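Local coordinates for protein-l-isoaspartate o-methyltransferase (Thermotoga maritima, PDB 1DL5) that catalyses methyl transfer from S-adenosylmethionine to isoaspartyl residues in damaged proteins, a step of protein repair, at residues Gly13-Asp16 against His17-Lys20; His238-Val241 against Glu242-Leu246. All blocks are in the same frame, centred on the assembly; numbering follows the deposited sequence.

Contact 1 of 2, residues Gly13-Asp16 against His17-Lys20; sequences GVSD and HIAK
His17 meets Ser15 at the start of helix 16-24. Its CG sits between the backbone N and the carbonyl carbon (chi1 81°). This turns the imidazole back along the chain to Ser15, whose OG lies 3.0 Å from His17 ND1, oblique to the ring. Ser15 OG is hydrogen-bonded to Glu69, and His17 NE2 to the carbonyl of Leu73. Ser15 is the N-cap residue, and its carbonyl serves the first turn.

Ile18 follows. Its N makes a weak bond to Ser15 O at 3.3 Å. Its CG2 touches Val14 CG1 at 3.6 Å, the two side chains crossing at about a right angle. Its CG1 also lies over one face of the His17 ring, near the rim.

Ala19 N gives the straighter bond to Ser15 O, 2.9 Å long with an N-H...O angle of 167°. Ser15 O therefore takes two bonds, the one from Ile18 N weak. Ala19 CB is 4.1 Å from Val14 CG1.

Lys20 N bonds to Asp16 O at 2.8 Å, and its extended side chain leads away. Asp16 turns away from residues 17-20. Its carboxylate forms a salt bridge with Lys10, and a bound cadmium ion lies about 2 Å from the side chain.

The turn before the helix opens at Gly13, which ends helix 2-11 in a Schellman motif. Val14 and Ala19 pack back on that helix, through Leu9 for Val14 and Phe6 for Ala19. Val14 and Ile18 also meet helix 61-70, at Ala65, Met68 and Glu69.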
loop_
_atom_site.group_PDB
_atom_site.type_symbol
_atom_site.label_atom_id
_atom_site.label_comp_id
_atom_site.label_asym_id
_atom_site.label_seq_id
_atom_site.Cartn_x
_atom_site.Cartn_y
_atom_site.Cartn_z
ATOM N N GLY A 13 38.180 7.176 -26.085
ATOM C CA GLY A 13 37.431 8.402 -25.890
ATOM C C GLY A 13 37.377 8.840 -24.438
ATOM O O GLY A 13 36.654 9.773 -24.090
ATOM N N VAL A 14 38.138 8.168 -23.579
ATOM C CA VAL A 14 38.161 8.515 -22.163
ATOM C C VAL A 14 38.813 9.890 -22.008
ATOM O O VAL A 14 39.865 10.162 -22.589
ATOM C CB VAL A 14 38.944 7.450 -21.349
ATOM C CG1 VAL A 14 39.008 7.841 -19.882
ATOM C CG2 VAL A 14 38.262 6.092 -21.500
ATOM N N SER A 15 38.178 10.757 -21.228
ATOM C CA SER A 15 38.677 12.116 -21.021
ATOM C C SER A 15 40.032 12.144 -20.323
ATOM O O SER A 15 40.417 11.186 -19.650
ATOM C CB SER A 15 37.672 12.921 -20.202
ATOM O OG SER A 15 37.537 12.375 -18.904
ATOM N N ASP A 16 40.745 13.257 -20.469
ATOM C CA ASP A 16 42.056 13.383 -19.853
ATOM C C ASP A 16 42.075 13.170 -18.342
ATOM O O ASP A 16 42.922 12.437 -17.841
ATOM C CB ASP A 16 42.672 14.753 -20.155
ATOM C CG ASP A 16 42.948 14.962 -21.630
ATOM O OD1 ASP A 16 43.341 13.993 -22.319
ATOM O OD2 ASP A 16 42.786 16.108 -22.093
ATOM N N HIS A 17 41.155 13.798 -17.612
ATOM C CA HIS A 17 41.170 13.670 -16.158
ATOM C C HIS A 17 40.932 12.259 -15.630
ATOM O O HIS A 17 41.417 11.911 -14.559
ATOM C CB HIS A 17 40.204 14.674 -15.499
ATOM C CG HIS A 17 38.768 14.249 -15.486
ATOM N ND1 HIS A 17 37.991 14.192 -16.624
ATOM C CD2 HIS A 17 37.951 13.914 -14.459
ATOM C CE1 HIS A 17 36.759 13.844 -16.297
ATOM N NE2 HIS A 17 36.708 13.672 -14.988
ATOM N N ILE A 18 40.202 11.439 -16.374
ATOM C CA ILE A 18 39.978 10.067 -15.937
ATOM C C ILE A 18 41.136 9.188 -16.421
ATOM O O ILE A 18 41.657 8.360 -15.670
ATOM C CB ILE A 18 38.614 9.553 -16.449
ATOM C CG1 ILE A 18 37.501 10.229 -15.632
ATOM C CG2 ILE A 18 38.528 8.026 -16.350
ATOM C CD1 ILE A 18 36.087 9.944 -16.125
ATOM N N ALA A 19 41.567 9.390 -17.661
ATOM C CA ALA A 19 42.669 8.603 -18.200
ATOM C C ALA A 19 43.943 8.834 -17.388
ATOM O O ALA A 19 44.707 7.902 -17.142
ATOM C CB ALA A 19 42.908 8.960 -19.667
ATOM N N LYS A 20 44.160 10.077 -16.969
ATOM C CA LYS A 20 45.337 10.435 -16.181
ATOM C C LYS A 20 45.381 9.645 -14.874
ATOM O O LYS A 20 46.454 9.319 -14.374
ATOM C CB LYS A 20 45.332 11.939 -15.886
ATOM C CG LYS A 20 46.521 12.430 -15.077
ATOM C CD LYS A 20 46.488 13.945 -14.921
ATOM C CE LYS A 20 47.725 14.454 -14.199
ATOM N NZ LYS A 20 47.760 15.943 -14.136
#

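Contact 2 of 2, residues His238-Val241 against Glu242-Leu246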
loop_
_atom_site.group_PDB
_atom_site.type_symbol
_atom_site.label_atom_id
_atom_site.label_comp_id
_atom_site.label_asym_id
_atom_site.label_seq_id
_atom_site.Cartn_x
_atom_site.Cartn_y
_atom_site.Cartn_z
ATOM N N HIS A 238 7.842 -14.001 -19.541
ATOM C CA HIS A 238 9.235 -13.983 -19.093
ATOM C C HIS A 238 9.793 -12.562 -19.091
ATOM O O HIS A 238 10.530 -12.180 -18.181
ATOM C CB HIS A 238 10.111 -14.869 -19.987
ATOM C CG HIS A 238 11.533 -14.962 -19.527
ATOM N ND1 HIS A 238 11.903 -15.630 -18.379
ATOM C CD2 HIS A 238 12.673 -14.444 -20.044
ATOM C CE1 HIS A 238 13.208 -15.520 -18.209
ATOM N NE2 HIS A 238 13.700 -14.805 -19.205
ATOM N N ILE A 239 9.440 -11.793 -20.117
ATOM C CA ILE A 239 9.883 -10.409 -20.252
ATOM C C ILE A 239 9.309 -9.557 -19.127
ATOM O O ILE A 239 9.982 -8.675 -18.597
ATOM C CB ILE A 239 9.436 -9.809 -21.611
ATOM C CG1 ILE A 239 10.104 -10.573 -22.759
ATOM C CG2 ILE A 239 9.781 -8.319 -21.687
ATOM C CD1 ILE A 239 11.617 -10.598 -22.686
ATOM N N PHE A 240 8.057 -9.818 -18.763
ATOM C CA PHE A 240 7.433 -9.053 -17.696
ATOM C C PHE A 240 8.053 -9.426 -16.357
ATOM O O PHE A 240 8.264 -8.568 -15.504
ATOM C CB PHE A 240 5.926 -9.308 -17.657
ATOM C CG PHE A 240 5.187 -8.394 -16.719
ATOM C CD1 PHE A 240 5.168 -7.019 -16.945
ATOM C CD2 PHE A 240 4.523 -8.902 -15.604
ATOM C CE1 PHE A 240 4.496 -6.154 -16.076
ATOM C CE2 PHE A 240 3.844 -8.046 -14.722
ATOM C CZ PHE A 240 3.834 -6.673 -14.961
ATOM N N VAL A 241 8.342 -10.714 -16.174
ATOM C CA VAL A 241 8.945 -11.174 -14.929
ATOM C C VAL A 241 10.315 -10.526 -14.729
ATOM O O VAL A 241 10.674 -10.162 -13.605
ATOM C CB VAL A 241 9.076 -12.712 -14.906
ATOM C CG1 VAL A 241 9.899 -13.156 -13.712
ATOM C CG2 VAL A 241 7.688 -13.338 -14.836
ATOM N N GLU A 242 11.076 -10.380 -15.812
ATOM C CA GLU A 242 12.389 -9.737 -15.721
ATOM C C GLU A 242 12.167 -8.320 -15.198
ATOM O O GLU A 242 12.902 -7.832 -14.335
ATOM C CB GLU A 242 13.064 -9.630 -17.094
ATOM C CG GLU A 242 13.418 -10.943 -17.784
ATOM C CD GLU A 242 14.241 -10.725 -19.053
ATOM O OE1 GLU A 242 13.953 -9.769 -19.808
ATOM O OE2 GLU A 242 15.173 -11.516 -19.301
ATOM N N LEU A 243 11.153 -7.653 -15.740
ATOM C CA LEU A 243 10.849 -6.291 -15.329
ATOM C C LEU A 243 10.411 -6.202 -13.865
ATOM O O LEU A 243 10.775 -5.256 -13.165
ATOM C CB LEU A 243 9.785 -5.693 -16.261
ATOM C CG LEU A 243 10.331 -5.202 -17.610
ATOM C CD1 LEU A 243 9.200 -5.044 -18.627
ATOM C CD2 LEU A 243 11.057 -3.879 -17.407
ATOM N N VAL A 244 9.646 -7.185 -13.396
ATOM C CA VAL A 244 9.194 -7.184 -12.002
ATOM C C VAL A 244 10.392 -7.372 -11.072
ATOM O O VAL A 244 10.466 -6.765 -10.001
ATOM C CB VAL A 244 8.159 -8.306 -11.743
ATOM C CG1 VAL A 244 7.867 -8.419 -10.235
ATOM C CG2 VAL A 244 6.868 -8.003 -12.506
ATOM N N ASP A 245 11.326 -8.217 -11.500
ATOM C CA ASP A 245 12.552 -8.491 -10.749
ATOM C C ASP A 245 13.323 -7.183 -10.576
ATOM O O ASP A 245 13.707 -6.817 -9.468
ATOM C CB ASP A 245 13.415 -9.485 -11.541
ATOM C CG ASP A 245 14.718 -9.840 -10.843
ATOM O OD1 ASP A 245 15.052 -9.235 -9.804
ATOM O OD2 ASP A 245 15.417 -10.741 -11.352
ATOM N N LEU A 246 13.524 -6.473 -11.684
ATOM C CA LEU A 246 14.278 -5.223 -11.680
ATOM C C LEU A 246 13.586 -4.042 -11.019
ATOM O O LEU A 246 14.212 -3.271 -10.293
ATOM C CB LEU A 246 14.630 -4.820 -13.118
ATOM C CG LEU A 246 15.542 -5.756 -13.915
ATOM C CD1 LEU A 246 15.458 -5.410 -15.399
ATOM C CD2 LEU A 246 16.978 -5.628 -13.409
HETATM O O HOH W 1 12.299 -7.505 -19.767
#
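Phe240 and Val244 meet one turn apart on helix 237-248. The ring's CG is anti to the backbone N (chi1 -171°), while CG2 of Val244 is anti to its own carbonyl carbon. Val244 CG2 thus comes over one face of the Phe240 ring as a CH-pi contact, 4.1 Å from its centroid and 25° off the normal. Its closest ring atom is Phe240 CE2. Trp290 also meets this ring.

His238 and Glu242 form a second pair. Glu242 CG lies over one face of the imidazole, offset toward the rim. Ring and carboxylate planes stand 48° apart, and His238 NE2 is 3.6 Å from Glu242 OE2. Both atoms are hydrogen-bonded to the hydroxyl of Ser180.

Glu242 OE1 lies beside Ile239 CD1. A water donates to Glu242 OE1 and to Ile239 O, at 2.8 Å each. Ile239 O also accepts from Leu243 N at 3.3 Å, so it takes two bonds.

The buried carboxylate of Glu242 is thus held at both oxygens, one by water and one by Ser180. If the imidazole were protonated, its charge would probably stabilise the carboxylate anion beside it.

The two contacts lie on opposite sides of the chain's centre. Their centres are about 36 Å apart and their nearest atoms about 25 Å. Contact 1 comes first along the chain, in the methyltransferase part, where helices 2-11, 16-24 and 61-70 pack together. The side chain of Ile18 comes no nearer than about 14 Å to the bound S-adenosylhomocysteine. Contact 2 belongs to the C-terminal domain. Its helix 237-248 rests on strands 265-270 and 251-254 of the five-stranded antiparallel sheet and on helix 281-292. The contacts share no helix or strand. Contact 1 forms the start of a helix in the methyltransferase part, contact 2 lies within a helix of the C-terminal domain, and neither touches the other.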